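Local coordinates for protein polymeric Immunoglobulin Receptor (Oncorhynchus mykiss, PDB 5F1S) that probably binds polymeric immunoglobulins at mucosal surfaces through its immunoglobulin-like domains, as the receptor whose ectodomain yields secretory component, at residues 18-23 with 73-78; 31-36 with 88-93; 142-147 with 156-161. All blocks are in the same frame, centred on the assembly; numbering follows the deposited sequence.

Contact 1. Residues 18-23 with 73-78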
loop_
_atom_site.group_PDB
_atom_site.type_symbol
_atom_site.label_atom_id
_atom_site.label_comp_id
_atom_site.label_asym_id
_atom_site.label_seq_id
_atom_site.Cartn_x
_atom_site.Cartn_y
_atom_site.Cartn_z
ATOM N N ILE A 18 -1.498 -12.071 -0.974
ATOM C CA ILE A 18 -2.117 -12.323 -2.269
ATOM C C ILE A 18 -2.878 -13.642 -2.176
ATOM O O ILE A 18 -2.244 -14.689 -2.003
ATOM C CB ILE A 18 -1.069 -12.386 -3.391
ATOM C CG1 ILE A 18 -0.404 -11.009 -3.470
ATOM C CG2 ILE A 18 -1.701 -12.778 -4.685
ATOM C CD1 ILE A 18 0.887 -11.036 -4.212
ATOM N N PRO A 19 -4.199 -13.639 -2.367
ATOM C CA PRO A 19 -4.948 -14.908 -2.496
ATOM C C PRO A 19 -4.883 -15.460 -3.907
ATOM O O PRO A 19 -5.262 -14.779 -4.876
ATOM C CB PRO A 19 -6.382 -14.503 -2.139
ATOM C CG PRO A 19 -6.485 -13.061 -2.704
ATOM C CD PRO A 19 -5.107 -12.466 -2.456
ATOM N N CYS A 20 -4.583 -16.752 -3.994
ATOM C CA CYS A 20 -4.653 -17.518 -5.224
ATOM C C CYS A 20 -5.762 -18.534 -5.027
ATOM O O CYS A 20 -5.530 -19.589 -4.412
ATOM C CB CYS A 20 -3.328 -18.221 -5.512
ATOM S SG CYS A 20 -1.889 -17.118 -5.823
ATOM N N HIS A 21 -6.942 -18.225 -5.550
ATOM C CA HIS A 21 -8.102 -19.089 -5.399
ATOM C C HIS A 21 -8.099 -20.133 -6.514
ATOM O O HIS A 21 -7.673 -19.875 -7.638
ATOM C CB HIS A 21 -9.424 -18.308 -5.411
ATOM C CG HIS A 21 -9.703 -17.565 -4.129
ATOM N ND1 HIS A 21 -10.411 -18.109 -3.071
ATOM C CD2 HIS A 21 -9.341 -16.330 -3.740
ATOM C CE1 HIS A 21 -10.481 -17.222 -2.092
ATOM N NE2 HIS A 21 -9.857 -16.130 -2.488
ATOM N N TYR A 22 -8.561 -21.334 -6.189
ATOM C CA TYR A 22 -8.511 -22.395 -7.182
ATOM C C TYR A 22 -9.731 -23.292 -7.072
ATOM O O TYR A 22 -10.406 -23.355 -6.045
ATOM C CB TYR A 22 -7.260 -23.237 -7.049
ATOM C CG TYR A 22 -6.995 -23.781 -5.684
ATOM C CD1 TYR A 22 -7.515 -25.006 -5.292
ATOM C CD2 TYR A 22 -6.211 -23.088 -4.770
ATOM C CE1 TYR A 22 -7.226 -25.548 -4.029
ATOM C CE2 TYR A 22 -5.939 -23.614 -3.473
ATOM C CZ TYR A 22 -6.451 -24.864 -3.143
ATOM O OH TYR A 22 -6.150 -25.448 -1.929
ATOM N N GLY A 23 -9.998 -23.991 -8.159
ATOM C CA GLY A 23 -11.160 -24.837 -8.216
ATOM C C GLY A 23 -10.982 -26.061 -7.339
ATOM O O GLY A 23 -9.859 -26.477 -7.031
ATOM N N PHE A 73 -4.712 -20.633 -1.789
ATOM C CA PHE A 73 -3.403 -20.505 -1.164
ATOM C C PHE A 73 -3.008 -19.041 -1.163
ATOM O O PHE A 73 -3.278 -18.318 -2.115
ATOM C CB PHE A 73 -2.344 -21.414 -1.823
ATOM C CG PHE A 73 -2.014 -21.160 -3.300
ATOM C CD1 PHE A 73 -2.751 -21.785 -4.309
ATOM C CD2 PHE A 73 -0.909 -20.397 -3.667
ATOM C CE1 PHE A 73 -2.395 -21.640 -5.666
ATOM C CE2 PHE A 73 -0.545 -20.241 -5.025
ATOM C CZ PHE A 73 -1.287 -20.868 -6.018
ATOM N N THR A 74 -2.411 -18.609 -0.058
ATOM C CA THR A 74 -2.092 -17.215 0.174
ATOM C C THR A 74 -0.581 -17.069 0.130
ATOM O O THR A 74 0.149 -17.828 0.794
ATOM C CB THR A 74 -2.639 -16.786 1.536
ATOM O OG1 THR A 74 -4.045 -17.039 1.590
ATOM C CG2 THR A 74 -2.442 -15.281 1.786
ATOM N N VAL A 75 -0.109 -16.107 -0.671
ATOM C CA VAL A 75 1.302 -15.827 -0.799
ATOM C C VAL A 75 1.572 -14.472 -0.157
ATOM O O VAL A 75 0.899 -13.498 -0.463
ATOM C CB VAL A 75 1.746 -15.854 -2.269
ATOM C CG1 VAL A 75 3.220 -15.513 -2.357
ATOM C CG2 VAL A 75 1.483 -17.223 -2.907
ATOM N N THR A 76 2.509 -14.424 0.784
ATOM C CA THR A 76 2.866 -13.182 1.447
ATOM C C THR A 76 4.279 -12.801 1.025
ATOM O O THR A 76 5.215 -13.589 1.171
ATOM C CB THR A 76 2.778 -13.338 2.975
ATOM O OG1 THR A 76 1.444 -13.716 3.304
ATOM C CG2 THR A 76 3.145 -12.028 3.691
ATOM N N MET A 77 4.443 -11.594 0.507
ATOM C CA MET A 77 5.752 -11.088 0.158
ATOM C C MET A 77 5.993 -9.884 1.056
ATOM O O MET A 77 5.155 -8.973 1.135
ATOM C CB MET A 77 5.869 -10.700 -1.336
ATOM C CG MET A 77 5.635 -11.880 -2.284
ATOM S SD MET A 77 5.822 -11.324 -3.999
ATOM C CE MET A 77 7.518 -11.324 -4.019
ATOM N N THR A 78 7.112 -9.890 1.749
ATOM C CA THR A 78 7.374 -8.865 2.753
ATOM C C THR A 78 8.486 -7.917 2.314
ATOM O O THR A 78 9.363 -8.241 1.494
ATOM C CB THR A 78 7.749 -9.506 4.116
ATOM O OG1 THR A 78 8.955 -10.261 3.951
ATOM C CG2 THR A 78 6.612 -10.438 4.614
#
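Ile18 with Val75 and Cys20 with Phe73 each exchange a pair of backbone hydrogen bonds, joining 18-23 to 73-78. In the first pair Ile18 N lies 2.8 Å from Val75 O and Val75 N 2.9 Å from Ile18 O; in the second, Cys20 N is 2.8 Å from Phe73 O, and Phe73 N donates back to Cys20 O. Between them lies the non-hydrogen-bonded pair Pro19 and Thr74, a place where proline costs the ladder nothing because its nitrogen faces away from the partner strand. Thr74 CA still leans on Ile18 O in a CA-H...O contact of 3.3 Å.

The side chains alternate. Pro19 and Thr74 lie on the partly exposed face; Ile18, Cys20, Phe73 and Val75 lie on the buried one, where the Phe73 ring does most of the touching. Its CG sits between the backbone N and the carbonyl carbon (chi1 62°), which folds the ring back across the strand gap and beneath Cys20. Cys20 CB stands 3.3 Å above the ring plane, over the centre, a CH-pi contact; SG comes in obliquely, 3.5 Å from Phe73 CE2, as a sulfur-aromatic contact. Tyr22 approaches the rim of the same ring, CD2 lying 3.7 Å from Phe73 CD1, while its hydroxyl is hydrogen-bonded to Asp66 and its ring makes a cation-pi contact with Lys31.

These are the B and E strands of an immunoglobulin sandwich. Strands 2-3 and 62-67 flank them in the sheet, the latter packing Met64 against Phe73 and Val75. From the facing sheet Trp33 touches Ile18, Val75 and Met77, and Cys90 forms the intersheet disulfide with Cys20.

Contact 2. Residues 31-36 with 88-93; sequences KYWCRG and YWCGVE
Trp33 and Tyr88 make the tight side of an antiparallel ladder whose hydrogen-bonded pairs are Tyr32 with Gly91 and Cys34 with Trp89. Trp33 CG is anti to the backbone N (chi1 179°), laying the indole along the buried face, where Tyr88 CB stands over it toward the rim, 3.4 Å from Trp33 CZ2. The two aromatic planes are near parallel but slid apart, and Cys90 SG meets the indole edge at Trp33 CZ3. Over a face of the Tyr88 ring runs the extended Arg35 chain, its CG in CH-pi contact; the guanidinium lies nearly parallel to the phenol ring (planes 16° apart), with Tyr88 OH over one face, while NH2 is hydrogen-bonded to Glu83 O.

The other face is partly open to solvent. Tyr32 turns its ring flat over Gly91, whose CA lies 3.7 Å from the Tyr32 ring centroid; any CB on Gly91 would run into the ring. A water links Tyr32 OH (2.8 Å) with Val92 O (2.6 Å). Trp89 NE1 donates to Gly36 O at 2.7 Å, the oxygen close to the indole plane, tying Trp89 to the loop just past strand 31-35. Exposed Glu93 forms a salt bridge with Arg47.

Strands C and F of a V-set domain pair this way: core tryptophan beside the F-strand cysteine, and Tyr88 OH bonded to Asp84 O, four residues back, as a tyrosine corner.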
loop_
_atom_site.group_PDB
_atom_site.type_symbol
_atom_site.label_atom_id
_atom_site.label_comp_id
_atom_site.label_asym_id
_atom_site.label_seq_id
_atom_site.Cartn_x
_atom_site.Cartn_y
_atom_site.Cartn_z
ATOM N N LYS A 31 1.156 -26.264 -4.652
ATOM C CA LYS A 31 0.931 -24.899 -5.127
ATOM C C LYS A 31 2.264 -24.175 -5.198
ATOM O O LYS A 31 3.190 -24.452 -4.419
ATOM C CB LYS A 31 -0.027 -24.139 -4.193
ATOM C CG LYS A 31 -1.296 -24.911 -3.790
ATOM C CD LYS A 31 -2.045 -25.439 -5.039
ATOM C CE LYS A 31 -3.465 -25.950 -4.651
ATOM N NZ LYS A 31 -3.420 -27.084 -3.659
ATOM N N TYR A 32 2.368 -23.227 -6.120
ATOM C CA TYR A 32 3.614 -22.496 -6.249
ATOM C C TYR A 32 3.350 -21.054 -6.668
ATOM O O TYR A 32 2.250 -20.689 -7.086
ATOM C CB TYR A 32 4.596 -23.203 -7.208
ATOM C CG TYR A 32 4.188 -23.265 -8.651
ATOM C CD1 TYR A 32 4.657 -22.334 -9.554
ATOM C CD2 TYR A 32 3.359 -24.280 -9.123
ATOM C CE1 TYR A 32 4.284 -22.413 -10.923
ATOM C CE2 TYR A 32 2.977 -24.350 -10.467
ATOM C CZ TYR A 32 3.465 -23.417 -11.349
ATOM O OH TYR A 32 3.109 -23.469 -12.669
ATOM N N TRP A 33 4.376 -20.234 -6.469
ATOM C CA TRP A 33 4.371 -18.804 -6.771
ATOM C C TRP A 33 5.598 -18.523 -7.619
ATOM O O TRP A 33 6.717 -18.842 -7.205
ATOM C CB TRP A 33 4.400 -17.996 -5.480
ATOM C CG TRP A 33 4.420 -16.536 -5.582
ATOM C CD1 TRP A 33 5.444 -15.690 -5.230
ATOM C CD2 TRP A 33 3.346 -15.708 -6.013
ATOM N NE1 TRP A 33 5.071 -14.397 -5.433
ATOM C CE2 TRP A 33 3.762 -14.373 -5.855
ATOM C CE3 TRP A 33 2.054 -15.968 -6.471
ATOM C CZ2 TRP A 33 2.956 -13.296 -6.202
ATOM C CZ3 TRP A 33 1.236 -14.902 -6.782
ATOM C CH2 TRP A 33 1.694 -13.578 -6.656
ATOM N N CYS A 34 5.380 -17.950 -8.810
ATOM C CA CYS A 34 6.374 -17.833 -9.869
ATOM C C CYS A 34 6.564 -16.343 -10.191
ATOM O O CYS A 34 5.608 -15.584 -10.120
ATOM C CB CYS A 34 5.903 -18.590 -11.165
ATOM S SG CYS A 34 7.209 -19.672 -11.850
ATOM N N ARG A 35 7.778 -15.936 -10.560
ATOM C CA ARG A 35 8.045 -14.569 -11.029
ATOM C C ARG A 35 8.515 -14.591 -12.480
ATOM O O ARG A 35 9.389 -15.399 -12.834
ATOM C CB ARG A 35 9.093 -13.919 -10.154
ATOM C CG ARG A 35 9.333 -12.466 -10.529
ATOM C CD ARG A 35 10.421 -11.843 -9.712
ATOM N NE ARG A 35 10.497 -10.445 -10.163
ATOM C CZ ARG A 35 11.344 -9.549 -9.673
ATOM N NH1 ARG A 35 12.204 -9.891 -8.721
ATOM N NH2 ARG A 35 11.337 -8.310 -10.158
ATOM N N GLY A 36 7.961 -13.696 -13.288
ATOM C CA GLY A 36 8.368 -13.498 -14.679
ATOM C C GLY A 36 7.188 -13.028 -15.506
ATOM O O GLY A 36 6.023 -13.284 -15.203
ATOM N N TYR A 88 3.999 -11.692 -11.618
ATOM C CA TYR A 88 4.023 -12.902 -10.804
ATOM C C TYR A 88 2.852 -13.811 -11.169
ATOM O O TYR A 88 1.830 -13.364 -11.709
ATOM C CB TYR A 88 3.947 -12.538 -9.330
ATOM C CG TYR A 88 5.173 -11.832 -8.803
ATOM C CD1 TYR A 88 5.356 -10.463 -9.014
ATOM C CD2 TYR A 88 6.151 -12.529 -8.132
ATOM C CE1 TYR A 88 6.471 -9.815 -8.507
ATOM C CE2 TYR A 88 7.287 -11.894 -7.635
ATOM C CZ TYR A 88 7.437 -10.533 -7.837
ATOM O OH TYR A 88 8.553 -9.926 -7.332
ATOM N N TRP A 89 3.014 -15.109 -10.874
ATOM C CA TRP A 89 2.014 -16.127 -11.225
ATOM C C TRP A 89 1.688 -17.025 -10.043
ATOM O O TRP A 89 2.592 -17.501 -9.380
ATOM C CB TRP A 89 2.491 -17.047 -12.357
ATOM C CG TRP A 89 2.837 -16.328 -13.577
ATOM C CD1 TRP A 89 4.007 -15.623 -13.813
ATOM C CD2 TRP A 89 2.045 -16.190 -14.752
ATOM N NE1 TRP A 89 3.967 -15.079 -15.064
ATOM C CE2 TRP A 89 2.776 -15.388 -15.652
ATOM C CE3 TRP A 89 0.769 -16.637 -15.134
ATOM C CZ2 TRP A 89 2.287 -15.059 -16.920
ATOM C CZ3 TRP A 89 0.292 -16.288 -16.375
ATOM C CH2 TRP A 89 1.060 -15.508 -17.254
ATOM N N CYS A 90 0.398 -17.173 -9.758
ATOM C CA CYS A 90 -0.155 -18.295 -8.998
ATOM C C CYS A 90 -0.085 -19.535 -9.863
ATOM O O CYS A 90 -0.510 -19.474 -11.019
ATOM C CB CYS A 90 -1.641 -18.052 -8.690
ATOM S SG CYS A 90 -2.157 -16.621 -7.794
ATOM N N GLY A 91 0.414 -20.655 -9.332
ATOM C CA GLY A 91 0.406 -21.908 -10.089
ATOM C C GLY A 91 -0.030 -23.107 -9.261
ATOM O O GLY A 91 0.187 -23.167 -8.051
ATOM N N VAL A 92 -0.637 -24.084 -9.947
ATOM C CA VAL A 92 -0.892 -25.416 -9.388
ATOM C C VAL A 92 -0.048 -26.407 -10.176
ATOM O O VAL A 92 -0.050 -26.383 -11.414
ATOM C CB VAL A 92 -2.370 -25.824 -9.446
ATOM C CG1 VAL A 92 -2.533 -27.234 -8.807
ATOM C CG2 VAL A 92 -3.335 -24.792 -8.765
ATOM N N GLU A 93 0.712 -27.258 -9.471
ATOM C CA GLU A 93 1.607 -28.204 -10.137
ATOM C C GLU A 93 0.802 -29.449 -10.482
ATOM O O GLU A 93 0.582 -30.307 -9.625
ATOM C CB GLU A 93 2.787 -28.547 -9.249
ATOM C CG GLU A 93 3.757 -29.514 -9.890
ATOM C CD GLU A 93 5.032 -29.580 -9.083
ATOM O OE1 GLU A 93 5.821 -28.607 -9.178
ATOM O OE2 GLU A 93 5.200 -30.547 -8.309
HETATM O O HOH W 1 1.324 -25.484 -13.425
#

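Contact 3. Residues 142-147 with 156-161; sequences HEKRWC and LVTDGE
Glu143 opens the contact at its solvent side, its CA 3.7 Å from Thr158 OG1. Lys144 then grips Thr158 at two points: its amide N donates to Thr158 OG1 at 2.9 Å, nearly straight at 166°, and its carbonyl O receives Thr158 N, also at 2.9 Å. Thr158 OG1, set between its own backbone N and carbonyl carbon (chi1 54°), thus stands in for a main-chain acceptor just past the strand end. With a valine at Thr158, the buried Lys144 N-H would probably be left without its acceptor and this end of the hairpin less firmly held. The Lys144 chain bends away to Asp173, a salt bridge, and to His142 O. Arg145 follows, its CB 3.9 Å from Val157 CG2, with the guanidinium directed to Gly199 O. Trp146 exchanges both backbone bonds with Leu156, and Leu156 CD1 lies at the indole edge, 4.4 Å from Trp146 CD1.

Strand 156-157 forms the outer edge of its sheet, tied at the turn by the Cys147-Cys155 disulfide. On the inner side 144-148 pairs with 192-198, where Tyr194 stacks on Trp146, while Ile171 of the facing sheet touches Trp146, Leu156 and Thr158.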
loop_
_atom_site.group_PDB
_atom_site.type_symbol
_atom_site.label_atom_id
_atom_site.label_comp_id
_atom_site.label_asym_id
_atom_site.label_seq_id
_atom_site.Cartn_x
_atom_site.Cartn_y
_atom_site.Cartn_z
ATOM N N HIS A 142 13.486 11.457 6.582
ATOM C CA HIS A 142 13.218 12.796 6.095
ATOM C C HIS A 142 12.272 13.537 7.041
ATOM O O HIS A 142 11.369 12.957 7.650
ATOM C CB HIS A 142 12.565 12.758 4.711
ATOM C CG HIS A 142 13.487 12.435 3.582
ATOM N ND1 HIS A 142 14.223 11.270 3.516
ATOM C CD2 HIS A 142 13.748 13.108 2.436
ATOM C CE1 HIS A 142 14.898 11.242 2.380
ATOM N NE2 HIS A 142 14.636 12.352 1.713
ATOM N N GLU A 143 12.464 14.846 7.152
ATOM C CA GLU A 143 11.439 15.630 7.799
ATOM C C GLU A 143 10.180 15.523 6.940
ATOM O O GLU A 143 10.261 15.460 5.709
ATOM C CB GLU A 143 11.874 17.091 7.962
ATOM C CG GLU A 143 12.058 17.816 6.706
ATOM C CD GLU A 143 12.488 19.249 6.946
ATOM O OE1 GLU A 143 13.010 19.554 8.058
ATOM O OE2 GLU A 143 12.279 20.059 6.024
ATOM N N LYS A 144 9.034 15.456 7.593
ATOM C CA LYS A 144 7.749 15.394 6.899
ATOM C C LYS A 144 7.088 16.765 6.940
ATOM O O LYS A 144 7.246 17.505 7.914
ATOM C CB LYS A 144 6.854 14.369 7.566
ATOM C CG LYS A 144 7.516 12.994 7.751
ATOM C CD LYS A 144 8.091 12.495 6.460
ATOM C CE LYS A 144 8.536 11.060 6.562
ATOM N NZ LYS A 144 9.562 10.752 7.631
ATOM N N ARG A 145 6.302 17.095 5.904
ATOM C CA ARG A 145 5.668 18.407 5.889
ATOM C C ARG A 145 4.227 18.352 5.398
ATOM O O ARG A 145 3.814 17.437 4.681
ATOM C CB ARG A 145 6.440 19.424 5.058
ATOM C CG ARG A 145 7.111 18.986 3.882
ATOM C CD ARG A 145 8.122 20.071 3.396
ATOM N NE ARG A 145 8.019 20.146 1.954
ATOM C CZ ARG A 145 8.623 19.300 1.126
ATOM N NH1 ARG A 145 9.399 18.352 1.607
ATOM N NH2 ARG A 145 8.462 19.414 -0.189
ATOM N N TRP A 146 3.461 19.317 5.888
ATOM C CA TRP A 146 2.078 19.564 5.498
ATOM C C TRP A 146 2.008 21.002 5.006
ATOM O O TRP A 146 2.365 21.925 5.752
ATOM C CB TRP A 146 1.160 19.327 6.677
ATOM C CG TRP A 146 -0.271 19.718 6.497
ATOM C CD1 TRP A 146 -0.904 20.789 7.038
ATOM C CD2 TRP A 146 -1.265 18.998 5.741
ATOM N NE1 TRP A 146 -2.261 20.775 6.680
ATOM C CE2 TRP A 146 -2.482 19.697 5.865
ATOM C CE3 TRP A 146 -1.232 17.828 4.978
ATOM C CZ2 TRP A 146 -3.685 19.257 5.262
ATOM C CZ3 TRP A 146 -2.433 17.399 4.357
ATOM C CH2 TRP A 146 -3.622 18.112 4.515
ATOM N N CYS A 147 1.636 21.191 3.736
ATOM C CA CYS A 147 1.697 22.477 3.077
ATOM C C CYS A 147 0.366 22.774 2.400
ATOM O O CYS A 147 -0.290 21.875 1.852
ATOM C CB CYS A 147 2.815 22.526 2.011
ATOM S SG CYS A 147 4.408 21.766 2.611
ATOM N N LEU A 156 4.338 23.210 7.388
ATOM C CA LEU A 156 4.561 22.822 8.765
ATOM C C LEU A 156 5.380 21.536 8.766
ATOM O O LEU A 156 4.999 20.555 8.114
ATOM C CB LEU A 156 3.233 22.620 9.476
ATOM C CG LEU A 156 2.227 23.743 9.284
ATOM C CD1 LEU A 156 0.982 23.364 10.031
ATOM C CD2 LEU A 156 2.776 25.073 9.811
ATOM N N VAL A 157 6.506 21.532 9.490
ATOM C CA VAL A 157 7.522 20.503 9.304
ATOM C C VAL A 157 7.792 19.815 10.639
ATOM O O VAL A 157 7.807 20.459 11.697
ATOM C CB VAL A 157 8.798 21.103 8.696
ATOM C CG1 VAL A 157 9.845 20.025 8.472
ATOM C CG2 VAL A 157 8.476 21.811 7.385
ATOM N N THR A 158 7.969 18.496 10.596
ATOM C CA THR A 158 8.222 17.735 11.798
ATOM C C THR A 158 9.648 17.984 12.283
ATOM O O THR A 158 10.552 18.287 11.499
ATOM C CB THR A 158 8.081 16.238 11.558
ATOM O OG1 THR A 158 8.920 15.883 10.460
ATOM C CG2 THR A 158 6.646 15.872 11.267
ATOM N N ASP A 159 9.844 17.762 13.576
ATOM C CA ASP A 159 11.146 17.934 14.194
ATOM C C ASP A 159 11.884 16.606 14.190
ATOM O O ASP A 159 11.413 15.605 13.656
ATOM C CB ASP A 159 11.005 18.509 15.605
ATOM C CG ASP A 159 10.264 17.596 16.583
ATOM O OD1 ASP A 159 10.122 16.380 16.340
ATOM O OD2 ASP A 159 9.817 18.124 17.638
ATOM N N GLY A 160 13.063 16.586 14.820
ATOM C CA GLY A 160 13.842 15.363 14.850
ATOM C C GLY A 160 13.140 14.195 15.503
ATOM O O GLY A 160 13.521 13.046 15.263
ATOM N N GLU A 161 12.150 14.447 16.349
ATOM C CA GLU A 161 11.377 13.370 16.942
ATOM C C GLU A 161 10.129 13.003 16.130
ATOM O O GLU A 161 9.324 12.200 16.604
ATOM C CB GLU A 161 10.951 13.744 18.358
ATOM C CG GLU A 161 12.113 13.898 19.333
ATOM C CD GLU A 161 11.651 14.329 20.711
ATOM O OE1 GLU A 161 10.491 14.783 20.833
ATOM O OE2 GLU A 161 12.444 14.208 21.670
#

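Overall arrangement
Contacts 1 and 2 belong to the first V-set domain and face each other across its sandwich: their centres are 10 Å apart, and the Cys20-Cys90 disulfide joins them, with Phe73 packed on Lys31 and Met77 on Trp33. Contact 1 is buried and mostly apolar around one ring; contact 2 is buried on its inner face but carries polar and water-mediated links on the other. Contact 3 lies near the surface of the second domain, its centre about 38 Å from that of contact 1. Its strand 144-148 corresponds in sheet order to 31-35, but contact 3 takes in its pairing with edge strand 156-157, contact 2 that of 31-35 with inner strand 86-92.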